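Local structure of sterol regulatory element-binding protein cleavage-activating protein (Schizosaccharomyces pombe, 4YHC) at residues K211-N216 and I247-D252; K177-V182 and D234-A239; S183-R188 and S202-V207. The protein escorts sre1 for processing at low sterol or oxygen, its WD40 domain, the part in this chain, probably facing the cytoplasm and helping to bind sre1. The protein carries 9 engineered substitutions. All coordinates share one frame; numbering follows the deposited sequence.

Interaction 1. Residues K211-N216 and I247-D252; sequences KILSQN and IDLKND
The carboxylate of Asp252, in one of its two conformers, turns its oxygens to different partners: OD2 lies 3.6 Å from CE of Lys211, while OD1 accepts from a water 2.6 Å away. That water is weakly bonded by the backbone N of Ser214, so this link between the segments is tentative. Lys211 and Asp252 run alongside each other in opposite senses, and the bent lysine chain leaves NZ 4.8 Å from Asp252 OD2, so the opposite charges are close without pairing. The carboxylate of Asp248 serves its own segment instead: OD1 is approached from above its plane by the backbone N of Lys250, an Asx turn, while Asn316 and Gln320 bind the same group from outside. In the WD40 propeller this contact joins the outer strand of one blade, 207-212, and the chain leaving it, to the end of strand 243-248 in the next blade. Its apolar part rests on Leu213, whose CD2 lies 4.0 Å from CD1 of Leu249, the two side chains crossing at about a right angle. CD1 of Ile247, carried outward by a stretched chain (chi2 169°), reaches 4.2 Å from Leu213 CD2. Leu236 touches both leucines.

Interaction 2. Residues K177-V182 and D234-A239; sequences KSISIV and DILFLA
Strands 177-182 and 235-239 run nearly antiparallel, at 157° with their axes 9.2 Å apart, too far for backbone pairing, so side chains fill the gap between two blades of the propeller. Ile179 and Ile181 both start toward the other strand. In Ile179, CG1 sits between the backbone N and the carbonyl carbon (chi1 59°), and its CD1 meets CD1 of Leu236 at 4.1 Å, the two chains crossing at a slant. Leu236 reaches back because its CG is anti to the backbone N (chi1 -177°). Ile181 divides its branches: CD1 lies 4.1 Å from the backbone O of Ile235 and 4.4 Å from Leu236 CD1, whereas CG2 rests 4.0 Å from OD1 of Asp234. The other oxygen of Asp234, OD2, forms a salt bridge with Arg188 and a weak hydrogen bond with Ser183, which should help keep this buried charge stable. Asp234 and Ile235 together face Ile230 in a G1 beta bulge at the start of the strand. Strand 175-182, the first of its blade, turns its other face, with Ser178, Ser180 and Val182, to strand 121-127 of the preceding blade, while strand 235-239 lies between strands 226-230 and 243-248.

Interaction 3. Residues S183-R188 and S202-V207; sequences SPTANR and SKKGPV
Arg188 and Ser202 face each other as an antiparallel non-hydrogen-bonded pair, their CA atoms 4.4 Å apart, at the tightly packed end of this contact. Next to the pair, the backbone N of Lys203 bonds to O of Asn187 at 3.0 Å. Arg188 runs extended from CG to NE along Ser202, then offers NH2 to Ser202 OG, which sits in the guanidinium plane at its edge; the bond, 3.2 Å long, is weak, and the main partner of the arginine is Asp234. Ala186 closes the corner: its CB lies 3.4 Å from O of Lys203 and also covers one guanidinium face near the rim. Its loop is stiffened by Ser183, whose OG accepts from the backbone N of both Thr185 and Ala186, an ST turn and ST motif. The solvent side is looser. Lys204, exposed and poorly ordered, opens the type II' turn Lys204-Val207, in which Gly205 has positive phi; as modelled, CE of Lys204 lies 3.5 Å from O of Thr185, a loosely defined contact. These strands, 187-193 and 198-204, are the middle two of their blade, flanked by 175-182 and 207-212; Asn187 ND2 bonds to Pro127 O at the end of strand 121-127 in the preceding blade.

Overall arrangement
All three contacts involve the blade formed by residues 175-212; interactions 1 and 2 join it to the blade of 226-259, at the rim and deeper in, with centres 10 Å apart. Leu249 of interaction 1 continues the apolar layer of interaction 2, its CD2 3.6 Å from CD1 of Ile181. Interaction 3 holds one blade together and ties it to the next through Arg188 NH1, 2.7 Å from OD2 of Asp234. Lys250 CE also comes within 3.7 Å of Thr185 OG1. A citrate, probably from the crystallisation liquor, bonds to Arg188 NH2 and Lys250 O and lies about 4 Å from the Lys211 side chain; it may mark a pocket between the blades.

Interaction 1. Residues K211-N216 and I247-D252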
ATOM      1  N   LYS A 211      16.276 -12.478 -12.571  1.00 35.68           N
ATOM      2  CA  LYS A 211      16.046 -12.241 -13.959  1.00 35.46           C
ATOM      3  C   LYS A 211      15.910 -10.763 -14.163  1.00 37.98           C
ATOM      4  O   LYS A 211      15.479 -10.053 -13.259  1.00 39.69           O
ATOM      5  CB  LYS A 211      14.795 -12.927 -14.416  1.00 39.17           C
ATOM      6  CG  LYS A 211      15.079 -14.289 -15.004  1.00 57.29           C
ATOM      7  CD  LYS A 211      14.139 -14.585 -16.163  1.00 67.70           C
ATOM      8  CE  LYS A 211      12.827 -15.160 -15.667  1.00 64.93           C
ATOM      9  NZ  LYS A 211      12.990 -16.579 -15.234  1.00 61.48           N
ATOM     10  N   ILE A 212      16.229 -10.306 -15.361  1.00 31.27           N
ATOM     11  CA  ILE A 212      16.025  -8.913 -15.705  1.00 33.06           C
ATOM     12  C   ILE A 212      14.824  -8.900 -16.596  1.00 34.25           C
ATOM     13  O   ILE A 212      14.823  -9.600 -17.617  1.00 33.69           O
ATOM     14  CB  ILE A 212      17.146  -8.287 -16.549  1.00 37.25           C
ATOM     15  CG1 ILE A 212      18.539  -8.600 -15.984  1.00 45.57           C
ATOM     16  CG2 ILE A 212      16.872  -6.790 -16.742  1.00 34.99           C
ATOM     17  CD1 ILE A 212      18.950  -7.825 -14.772  1.00 50.87           C
ATOM     18  N   LEU A 213      13.842  -8.072 -16.252  1.00 26.38           N
ATOM     19  CA  LEU A 213      12.623  -7.946 -17.035  1.00 38.85           C
ATOM     20  C   LEU A 213      12.792  -7.061 -18.251  1.00 42.01           C
ATOM     21  O   LEU A 213      13.579  -6.161 -18.220  1.00 44.55           O
ATOM     22  CB  LEU A 213      11.558  -7.286 -16.173  1.00 43.66           C
ATOM     23  CG  LEU A 213      10.620  -8.227 -15.470  1.00 41.69           C
ATOM     24  CD1 LEU A 213      11.337  -9.409 -14.846  1.00 41.14           C
ATOM     25  CD2 LEU A 213       9.823  -7.399 -14.473  1.00 31.01           C
ATOM     26  N   SER A 214      11.995  -7.289 -19.289  1.00 44.97           N
ATOM     27  CA  SER A 214      11.979  -6.401 -20.472  1.00 52.82           C
ATOM     28  C   SER A 214      10.725  -5.530 -20.509  1.00 48.64           C
ATOM     29  O   SER A 214       9.609  -6.061 -20.520  1.00 52.09           O
ATOM     30  CB  SER A 214      12.008  -7.225 -21.766  1.00 57.20           C
ATOM     31  OG  SER A 214      12.919  -8.311 -21.686  1.00 64.64           O
ATOM     32  N   GLN A 215      10.878  -4.206 -20.541  1.00 42.32           N
ATOM     33  CA  GLN A 215       9.756  -3.343 -20.977  1.00 37.95           C
ATOM     34  C   GLN A 215       9.355  -3.546 -22.453  1.00 32.73           C
ATOM     35  O   GLN A 215      10.064  -4.179 -23.220  1.00 39.27           O
ATOM     36  CB  GLN A 215      10.089  -1.885 -20.781  1.00 38.41           C
ATOM     37  CG  GLN A 215      11.287  -1.446 -21.596  1.00 41.51           C
ATOM     38  CD  GLN A 215      11.255   0.024 -21.840  1.00 46.42           C
ATOM     39  OE1 GLN A 215      12.002   0.792 -21.248  1.00 46.32           O
ATOM     40  NE2 GLN A 215      10.346   0.437 -22.692  1.00 47.01           N
ATOM     41  N   ASN A 216       8.241  -2.930 -22.831  1.00 30.94           N
ATOM     42  CA  ASN A 216       7.752  -2.914 -24.189  1.00 33.16           C
ATOM     43  C   ASN A 216       8.889  -2.389 -25.110  1.00 35.47           C
ATOM     44  O   ASN A 216       9.438  -1.307 -24.915  1.00 38.71           O
ATOM     45  CB  ASN A 216       6.425  -2.100 -24.242  1.00 22.16           C
ATOM     46  CG  ASN A 216       5.753  -2.141 -25.595  1.00 29.62           C
ATOM     47  OD1 ASN A 216       6.413  -2.051 -26.635  1.00 34.03           O
ATOM     48  ND2 ASN A 216       4.425  -2.196 -25.601  1.00 31.05           N
ATOM     49  N   ILE A 247       3.053  -6.927 -16.665  1.00 21.35           N
ATOM     50  CA  ILE A 247       3.847  -8.083 -16.973  1.00 24.98           C
ATOM     51  C   ILE A 247       3.452  -9.289 -16.084  1.00 24.61           C
ATOM     52  O   ILE A 247       3.270  -9.146 -14.870  1.00 20.17           O
ATOM     53  CB  ILE A 247       5.278  -7.731 -16.733  1.00 23.49           C
ATOM     54  CG1 ILE A 247       5.717  -6.582 -17.658  1.00 24.94           C
ATOM     55  CG2 ILE A 247       6.162  -8.939 -16.825  1.00 18.14           C
ATOM     56  CD1 ILE A 247       7.049  -6.008 -17.309  1.00 28.05           C
ATOM     57  N   ASP A 248       3.250 -10.439 -16.713  1.00 24.63           N
ATOM     58  CA  ASP A 248       3.005 -11.736 -16.017  1.00 21.02           C
ATOM     59  C   ASP A 248       4.323 -12.310 -15.568  1.00 23.41           C
ATOM     60  O   ASP A 248       5.190 -12.710 -16.368  1.00 20.81           O
ATOM     61  CB  ASP A 248       2.287 -12.699 -16.944  1.00 26.07           C
ATOM     62  CG  ASP A 248       2.203 -14.154 -16.378  1.00 54.24           C
ATOM     63  OD1 ASP A 248       2.427 -14.442 -15.133  1.00 43.12           O
ATOM     64  OD2 ASP A 248       1.874 -15.013 -17.251  1.00 60.65           O
ATOM     65  N   LEU A 249       4.528 -12.364 -14.279  1.00 17.26           N
ATOM     66  CA  LEU A 249       5.831 -12.812 -13.802  1.00 21.22           C
ATOM     67  C   LEU A 249       5.930 -14.359 -13.770  1.00 24.37           C
ATOM     68  O   LEU A 249       6.983 -14.900 -13.580  1.00 22.35           O
ATOM     69  CB  LEU A 249       6.027 -12.275 -12.385  1.00 23.78           C
ATOM     70  CG  LEU A 249       6.662 -10.965 -11.976  1.00 34.57           C
ATOM     71  CD1 LEU A 249       7.168 -10.101 -13.092  1.00 30.04           C
ATOM     72  CD2 LEU A 249       5.856 -10.222 -10.949  1.00 28.64           C
ATOM     73  N   LYS A 250       4.800 -15.047 -13.828  1.00 24.46           N
ATOM     74  CA  LYS A 250       4.828 -16.518 -13.758  1.00 21.39           C
ATOM     75  C   LYS A 250       5.356 -17.075 -15.079  1.00 28.14           C
ATOM     76  O   LYS A 250       6.393 -17.757 -15.124  1.00 24.80           O
ATOM     77  CB  LYS A 250       3.456 -17.043 -13.461  1.00 19.03           C
ATOM     78  CG  LYS A 250       3.352 -18.575 -13.428  1.00 26.02           C
ATOM     79  CD  LYS A 250       1.898 -18.991 -13.249  1.00 29.13           C
ATOM     80  CE  LYS A 250       1.776 -20.498 -13.088  1.00 31.75           C
ATOM     81  NZ  LYS A 250       2.248 -21.186 -14.338  1.00 30.12           N
ATOM     82  N   ASN A 251       4.677 -16.710 -16.158  1.00 26.89           N
ATOM     83  CA  ASN A 251       5.066 -17.153 -17.511  1.00 33.02           C
ATOM     84  C   ASN A 251       5.942 -16.138 -18.284  1.00 31.10           C
ATOM     85  O   ASN A 251       6.188 -16.326 -19.428  1.00 27.99           O
ATOM     86  CB  ASN A 251       3.782 -17.448 -18.283  1.00 30.49           C
ATOM     87  CG  ASN A 251       2.898 -18.444 -17.561  1.00 37.23           C
ATOM     88  OD1 ASN A 251       3.371 -19.504 -17.199  1.00 38.06           O
ATOM     89  ND2 ASN A 251       1.630 -18.096 -17.301  1.00 27.74           N
ATOM     90  N   ASP A 252       6.468 -15.119 -17.601  0.50 31.46           N
ATOM     91  CA  ASP A 252       7.282 -14.017 -18.198  0.50 35.89           C
ATOM     92  C   ASP A 252       6.741 -13.530 -19.558  0.50 40.00           C
ATOM     93  O   ASP A 252       7.275 -13.876 -20.611  0.50 39.77           O
ATOM     94  CB  ASP A 252       8.781 -14.372 -18.299  0.50 39.82           C
ATOM     95  CG  ASP A 252       9.698 -13.138 -18.094  0.50 44.74           C
ATOM     96  OD1 ASP A 252       9.177 -12.012 -17.982  0.50 39.25           O
ATOM     97  OD2 ASP A 252      10.942 -13.279 -18.040  0.50 45.15           O
TER
HETATM   98  O   HOH W   1       9.712  -9.720 -18.972  1.00 40.17           O

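Interaction 2. Residues K177-V182 and D234-A239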
ATOM      1  N   LYS A 177      13.652   1.757  -6.100  1.00 30.39           N
ATOM      2  CA  LYS A 177      12.375   1.269  -5.579  1.00 26.87           C
ATOM      3  C   LYS A 177      12.416  -0.250  -5.553  1.00 22.05           C
ATOM      4  O   LYS A 177      12.822  -0.865  -6.538  1.00 20.88           O
ATOM      5  CB  LYS A 177      11.271   1.746  -6.523  1.00 24.23           C
ATOM      6  CG  LYS A 177       9.902   1.142  -6.338  1.00 31.80           C
ATOM      7  CD  LYS A 177       9.280   1.608  -5.050  1.00 30.83           C
ATOM      8  CE  LYS A 177       7.831   1.181  -4.954  1.00 37.34           C
ATOM      9  NZ  LYS A 177       6.964   2.310  -5.285  1.00 39.15           N
ATOM     10  N   SER A 178      12.031  -0.846  -4.439  1.00 21.44           N
ATOM     11  CA  SER A 178      11.940  -2.292  -4.365  1.00 22.55           C
ATOM     12  C   SER A 178      10.571  -2.640  -3.856  1.00 23.01           C
ATOM     13  O   SER A 178      10.020  -1.915  -3.077  1.00 18.81           O
ATOM     14  CB  SER A 178      13.032  -2.862  -3.484  1.00 23.97           C
ATOM     15  OG  SER A 178      12.911  -2.314  -2.171  1.00 27.67           O
ATOM     16  N   ILE A 179      10.050  -3.769  -4.317  1.00 23.51           N
ATOM     17  CA  ILE A 179       8.806  -4.311  -3.847  1.00 21.75           C
ATOM     18  C   ILE A 179       8.865  -5.813  -3.703  1.00 25.75           C
ATOM     19  O   ILE A 179       9.720  -6.530  -4.323  1.00 22.27           O
ATOM     20  CB  ILE A 179       7.652  -4.025  -4.796  1.00 25.56           C
ATOM     21  CG1 ILE A 179       7.942  -4.619  -6.180  1.00 19.34           C
ATOM     22  CG2 ILE A 179       7.396  -2.534  -4.814  1.00 26.54           C
ATOM     23  CD1 ILE A 179       6.792  -4.519  -7.171  1.00 23.09           C
ATOM     24  N   SER A 180       7.990  -6.297  -2.851  1.00 18.54           N
ATOM     25  CA  SER A 180       7.841  -7.753  -2.646  1.00 20.04           C
ATOM     26  C   SER A 180       6.639  -8.256  -3.404  1.00 27.01           C
ATOM     27  O   SER A 180       5.617  -7.597  -3.438  1.00 24.56           O
ATOM     28  CB  SER A 180       7.751  -8.046  -1.159  1.00 25.85           C
ATOM     29  OG  SER A 180       6.456  -8.023  -0.730  1.00 35.34           O
ATOM     30  N   ILE A 181       6.753  -9.419  -4.021  1.00 18.65           N
ATOM     31  CA  ILE A 181       5.621 -10.115  -4.565  1.00 20.52           C
ATOM     32  C   ILE A 181       5.558 -11.558  -4.022  1.00 24.86           C
ATOM     33  O   ILE A 181       6.352 -12.414  -4.431  1.00 25.91           O
ATOM     34  CB  ILE A 181       5.821 -10.151  -6.064  1.00 28.48           C
ATOM     35  CG1 ILE A 181       6.136  -8.693  -6.521  1.00 31.47           C
ATOM     36  CG2 ILE A 181       4.645 -10.781  -6.766  1.00 26.27           C
ATOM     37  CD1 ILE A 181       5.769  -8.355  -7.901  1.00 29.60           C
ATOM     38  N   VAL A 182       4.622 -11.787  -3.121  1.00 20.69           N
ATOM     39  CA  VAL A 182       4.372 -13.087  -2.471  1.00 19.84           C
ATOM     40  C   VAL A 182       3.303 -13.672  -3.344  1.00 24.36           C
ATOM     41  O   VAL A 182       2.162 -13.333  -3.230  1.00 21.62           O
ATOM     42  CB  VAL A 182       3.887 -12.866  -1.029  1.00 23.67           C
ATOM     43  CG1 VAL A 182       3.545 -14.198  -0.319  1.00 28.24           C
ATOM     44  CG2 VAL A 182       4.946 -12.143  -0.270  1.00 23.99           C
ATOM     45  N   ASP A 234       0.329 -12.398  -9.587  1.00 17.98           N
ATOM     46  CA  ASP A 234       1.713 -12.552 -10.054  1.00 22.92           C
ATOM     47  C   ASP A 234       1.997 -11.525 -11.245  1.00 17.48           C
ATOM     48  O   ASP A 234       2.513 -11.865 -12.297  1.00 19.72           O
ATOM     49  CB  ASP A 234       2.032 -13.982 -10.463  1.00 20.91           C
ATOM     50  CG  ASP A 234       3.432 -14.386 -10.119  1.00 23.78           C
ATOM     51  OD1 ASP A 234       4.231 -13.537  -9.688  1.00 20.78           O
ATOM     52  OD2 ASP A 234       3.710 -15.602 -10.182  1.00 24.22           O
ATOM     53  N   ILE A 235       1.663 -10.286 -10.994  1.00 16.18           N
ATOM     54  CA  ILE A 235       1.782  -9.240 -11.975  1.00 17.87           C
ATOM     55  C   ILE A 235       2.630  -8.120 -11.411  1.00 20.63           C
ATOM     56  O   ILE A 235       2.452  -7.761 -10.240  1.00 20.46           O
ATOM     57  CB  ILE A 235       0.424  -8.641 -12.294  1.00 20.18           C
ATOM     58  CG1 ILE A 235      -0.319  -9.624 -13.201  1.00 26.87           C
ATOM     59  CG2 ILE A 235       0.570  -7.336 -13.075  1.00 19.05           C
ATOM     60  CD1 ILE A 235      -1.751  -9.265 -13.351  1.00 33.12           C
ATOM     61  N   LEU A 236       3.499  -7.585 -12.259  1.00 16.01           N
ATOM     62  CA  LEU A 236       4.233  -6.373 -11.995  1.00 18.88           C
ATOM     63  C   LEU A 236       3.896  -5.309 -13.018  1.00 21.09           C
ATOM     64  O   LEU A 236       3.840  -5.620 -14.256  1.00 18.48           O
ATOM     65  CB  LEU A 236       5.719  -6.673 -12.089  1.00 18.18           C
ATOM     66  CG  LEU A 236       6.635  -5.499 -11.770  1.00 25.99           C
ATOM     67  CD1 LEU A 236       7.804  -5.875 -10.923  1.00 25.77           C
ATOM     68  CD2 LEU A 236       7.181  -4.865 -13.047  1.00 27.20           C
ATOM     69  N   PHE A 237       3.675  -4.079 -12.534  1.00 16.83           N
ATOM     70  CA  PHE A 237       3.383  -2.926 -13.402  1.00 19.14           C
ATOM     71  C   PHE A 237       4.701  -2.115 -13.446  1.00 24.59           C
ATOM     72  O   PHE A 237       5.281  -1.800 -12.394  1.00 21.70           O
ATOM     73  CB  PHE A 237       2.239  -2.066 -12.884  1.00 15.50           C
ATOM     74  CG  PHE A 237       0.896  -2.711 -12.952  1.00 22.90           C
ATOM     75  CD1 PHE A 237       0.486  -3.607 -11.978  1.00 20.72           C
ATOM     76  CD2 PHE A 237       0.024  -2.418 -13.972  1.00 15.52           C
ATOM     77  CE1 PHE A 237      -0.742  -4.214 -12.064  1.00 16.89           C
ATOM     78  CE2 PHE A 237      -1.165  -3.011 -14.051  1.00 18.98           C
ATOM     79  CZ  PHE A 237      -1.575  -3.880 -13.087  1.00 17.81           C
ATOM     80  N   LEU A 238       5.209  -1.813 -14.645  1.00 19.16           N
ATOM     81  CA  LEU A 238       6.415  -1.016 -14.874  1.00 16.24           C
ATOM     82  C   LEU A 238       5.970   0.318 -15.527  1.00 18.88           C
ATOM     83  O   LEU A 238       5.501   0.316 -16.613  1.00 17.52           O
ATOM     84  CB  LEU A 238       7.350  -1.752 -15.809  1.00 22.09           C
ATOM     85  CG  LEU A 238       8.829  -1.283 -16.001  1.00 35.11           C
ATOM     86  CD1 LEU A 238       9.092  -0.770 -17.395  1.00 38.66           C
ATOM     87  CD2 LEU A 238       9.362  -0.234 -15.051  1.00 32.41           C
ATOM     88  N   ALA A 239       6.067   1.419 -14.815  1.00 16.18           N
ATOM     89  CA  ALA A 239       5.668   2.711 -15.261  1.00 16.24           C
ATOM     90  C   ALA A 239       6.875   3.389 -15.906  1.00 25.41           C
ATOM     91  O   ALA A 239       7.975   3.285 -15.423  1.00 18.28           O
ATOM     92  CB  ALA A 239       5.247   3.555 -14.115  1.00 18.30           C
TER

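Interaction 3. Residues S183-R188 and S202-V207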
ATOM      1  N   SER A 183       3.683 -14.466  -4.314  1.00 18.24           N
ATOM      2  CA  SER A 183       2.721 -14.855  -5.324  1.00 20.25           C
ATOM      3  C   SER A 183       2.291 -16.308  -5.060  1.00 23.42           C
ATOM      4  O   SER A 183       2.910 -16.942  -4.260  1.00 24.50           O
ATOM      5  CB  SER A 183       3.347 -14.712  -6.699  1.00 17.72           C
ATOM      6  OG  SER A 183       3.772 -15.967  -7.234  1.00 22.76           O
ATOM      7  N   PRO A 184       1.278 -16.835  -5.783  1.00 25.05           N
ATOM      8  CA  PRO A 184       0.969 -18.273  -5.593  1.00 24.47           C
ATOM      9  C   PRO A 184       2.068 -19.225  -6.099  1.00 31.63           C
ATOM     10  O   PRO A 184       2.151 -20.368  -5.665  1.00 37.11           O
ATOM     11  CB  PRO A 184      -0.332 -18.441  -6.363  1.00 23.07           C
ATOM     12  CG  PRO A 184      -0.955 -17.076  -6.380  1.00 27.14           C
ATOM     13  CD  PRO A 184       0.262 -16.203  -6.637  1.00 21.70           C
ATOM     14  N   THR A 185       2.977 -18.733  -6.925  1.00 26.94           N
ATOM     15  CA  THR A 185       4.003 -19.572  -7.535  1.00 28.33           C
ATOM     16  C   THR A 185       5.306 -19.417  -6.774  1.00 31.44           C
ATOM     17  O   THR A 185       6.025 -20.390  -6.584  1.00 33.30           O
ATOM     18  CB  THR A 185       4.103 -19.258  -9.044  1.00 27.34           C
ATOM     19  OG1 THR A 185       2.886 -19.679  -9.686  1.00 29.00           O
ATOM     20  CG2 THR A 185       5.286 -19.957  -9.706  1.00 27.51           C
ATOM     21  N   ALA A 186       5.626 -18.215  -6.328  1.00 25.13           N
ATOM     22  CA  ALA A 186       6.935 -17.967  -5.694  1.00 22.08           C
ATOM     23  C   ALA A 186       6.969 -16.683  -4.883  1.00 24.38           C
ATOM     24  O   ALA A 186       6.112 -15.793  -5.060  1.00 24.61           O
ATOM     25  CB  ALA A 186       8.011 -17.922  -6.744  1.00 20.14           C
ATOM     26  N   ASN A 187       7.920 -16.603  -3.949  1.00 18.21           N
ATOM     27  CA  ASN A 187       8.299 -15.346  -3.341  1.00 21.93           C
ATOM     28  C   ASN A 187       9.248 -14.629  -4.243  1.00 24.16           C
ATOM     29  O   ASN A 187      10.148 -15.229  -4.766  1.00 26.77           O
ATOM     30  CB  ASN A 187       8.935 -15.573  -1.998  1.00 24.05           C
ATOM     31  CG  ASN A 187       7.941 -16.065  -0.977  1.00 31.65           C
ATOM     32  OD1 ASN A 187       6.720 -15.946  -1.175  1.00 29.35           O
ATOM     33  ND2 ASN A 187       8.455 -16.480   0.196  1.00 24.85           N
ATOM     34  N   ARG A 188       8.990 -13.352  -4.485  1.00 21.33           N
ATOM     35  CA  ARG A 188       9.787 -12.572  -5.420  1.00 19.21           C
ATOM     36  C   ARG A 188      10.120 -11.234  -4.841  1.00 22.46           C
ATOM     37  O   ARG A 188       9.347 -10.684  -4.071  1.00 19.46           O
ATOM     38  CB  ARG A 188       9.024 -12.381  -6.701  1.00 24.72           C
ATOM     39  CG  ARG A 188       8.496 -13.614  -7.354  1.00 16.68           C
ATOM     40  CD  ARG A 188       8.009 -13.301  -8.766  1.00 20.05           C
ATOM     41  NE  ARG A 188       7.004 -14.253  -9.273  1.00 19.18           N
ATOM     42  CZ  ARG A 188       7.274 -15.429  -9.874  1.00 28.26           C
ATOM     43  NH1 ARG A 188       6.302 -16.242 -10.262  1.00 24.10           N
ATOM     44  NH2 ARG A 188       8.507 -15.820 -10.036  1.00 23.85           N
ATOM     45  N   SER A 202      13.662 -14.392  -7.684  1.00 25.20           N
ATOM     46  CA  SER A 202      12.586 -15.334  -7.358  1.00 27.55           C
ATOM     47  C   SER A 202      13.093 -16.620  -6.731  1.00 33.85           C
ATOM     48  O   SER A 202      14.114 -17.182  -7.160  1.00 34.66           O
ATOM     49  CB  SER A 202      11.806 -15.691  -8.578  1.00 27.22           C
ATOM     50  OG  SER A 202      11.319 -14.513  -9.161  1.00 29.36           O
ATOM     51  N   LYS A 203      12.328 -17.094  -5.753  1.00 30.95           N
ATOM     52  CA  LYS A 203      12.658 -18.272  -4.997  1.00 36.44           C
ATOM     53  C   LYS A 203      11.952 -19.478  -5.585  1.00 48.53           C
ATOM     54  O   LYS A 203      10.721 -19.553  -5.587  1.00 55.72           O
ATOM     55  CB  LYS A 203      12.232 -18.089  -3.543  1.00 32.30           C
ATOM     56  CG  LYS A 203      13.141 -18.787  -2.535  1.00 42.38           C
ATOM     57  CD  LYS A 203      12.410 -19.284  -1.312  1.00 55.16           C
ATOM     58  CE  LYS A 203      13.332 -19.373  -0.100  1.00 63.01           C
ATOM     59  NZ  LYS A 203      14.701 -19.903  -0.355  1.00 64.55           N
ATOM     60  N   LYS A 204      12.721 -20.432  -6.088  1.00 56.62           N
ATOM     61  CA  LYS A 204      12.162 -21.767  -6.366  1.00 67.56           C
ATOM     62  C   LYS A 204      12.861 -22.827  -5.519  1.00 65.90           C
ATOM     63  O   LYS A 204      14.090 -23.013  -5.600  1.00 65.74           O
ATOM     64  CB  LYS A 204      12.185 -22.121  -7.865  1.00 77.04           C
ATOM     65  CG  LYS A 204      10.865 -21.842  -8.598  1.00 82.78           C
ATOM     66  CD  LYS A 204       9.711 -22.701  -8.078  1.00 81.44           C
ATOM     67  CE  LYS A 204       8.351 -22.192  -8.524  1.00 75.17           C
ATOM     68  NZ  LYS A 204       7.770 -22.976  -9.648  1.00 71.85           N
ATOM     69  N   GLY A 205      12.070 -23.482  -4.670  1.00 61.31           N
ATOM     70  CA  GLY A 205      12.602 -24.410  -3.698  1.00 60.12           C
ATOM     71  C   GLY A 205      13.593 -23.680  -2.809  1.00 59.18           C
ATOM     72  O   GLY A 205      13.280 -22.643  -2.273  1.00 53.50           O
ATOM     73  N   PRO A 206      14.809 -24.215  -2.655  1.00 66.93           N
ATOM     74  CA  PRO A 206      15.728 -23.584  -1.714  1.00 65.65           C
ATOM     75  C   PRO A 206      16.492 -22.426  -2.315  1.00 62.36           C
ATOM     76  O   PRO A 206      17.191 -21.761  -1.578  1.00 65.37           O
ATOM     77  CB  PRO A 206      16.716 -24.715  -1.381  1.00 65.73           C
ATOM     78  CG  PRO A 206      16.747 -25.577  -2.604  1.00 65.97           C
ATOM     79  CD  PRO A 206      15.443 -25.355  -3.359  1.00 69.66           C
ATOM     80  N   VAL A 207      16.356 -22.204  -3.628  1.00 54.80           N
ATOM     81  CA  VAL A 207      17.255 -21.313  -4.394  1.00 53.66           C
ATOM     82  C   VAL A 207      16.608 -20.052  -5.006  1.00 48.48           C
ATOM     83  O   VAL A 207      15.648 -20.136  -5.796  1.00 46.49           O
ATOM     84  CB  VAL A 207      17.871 -22.096  -5.582  1.00 56.25           C
ATOM     85  CG1 VAL A 207      18.929 -21.260  -6.307  1.00 52.16           C
ATOM     86  CG2 VAL A 207      18.425 -23.436  -5.087  1.00 58.60           C
TER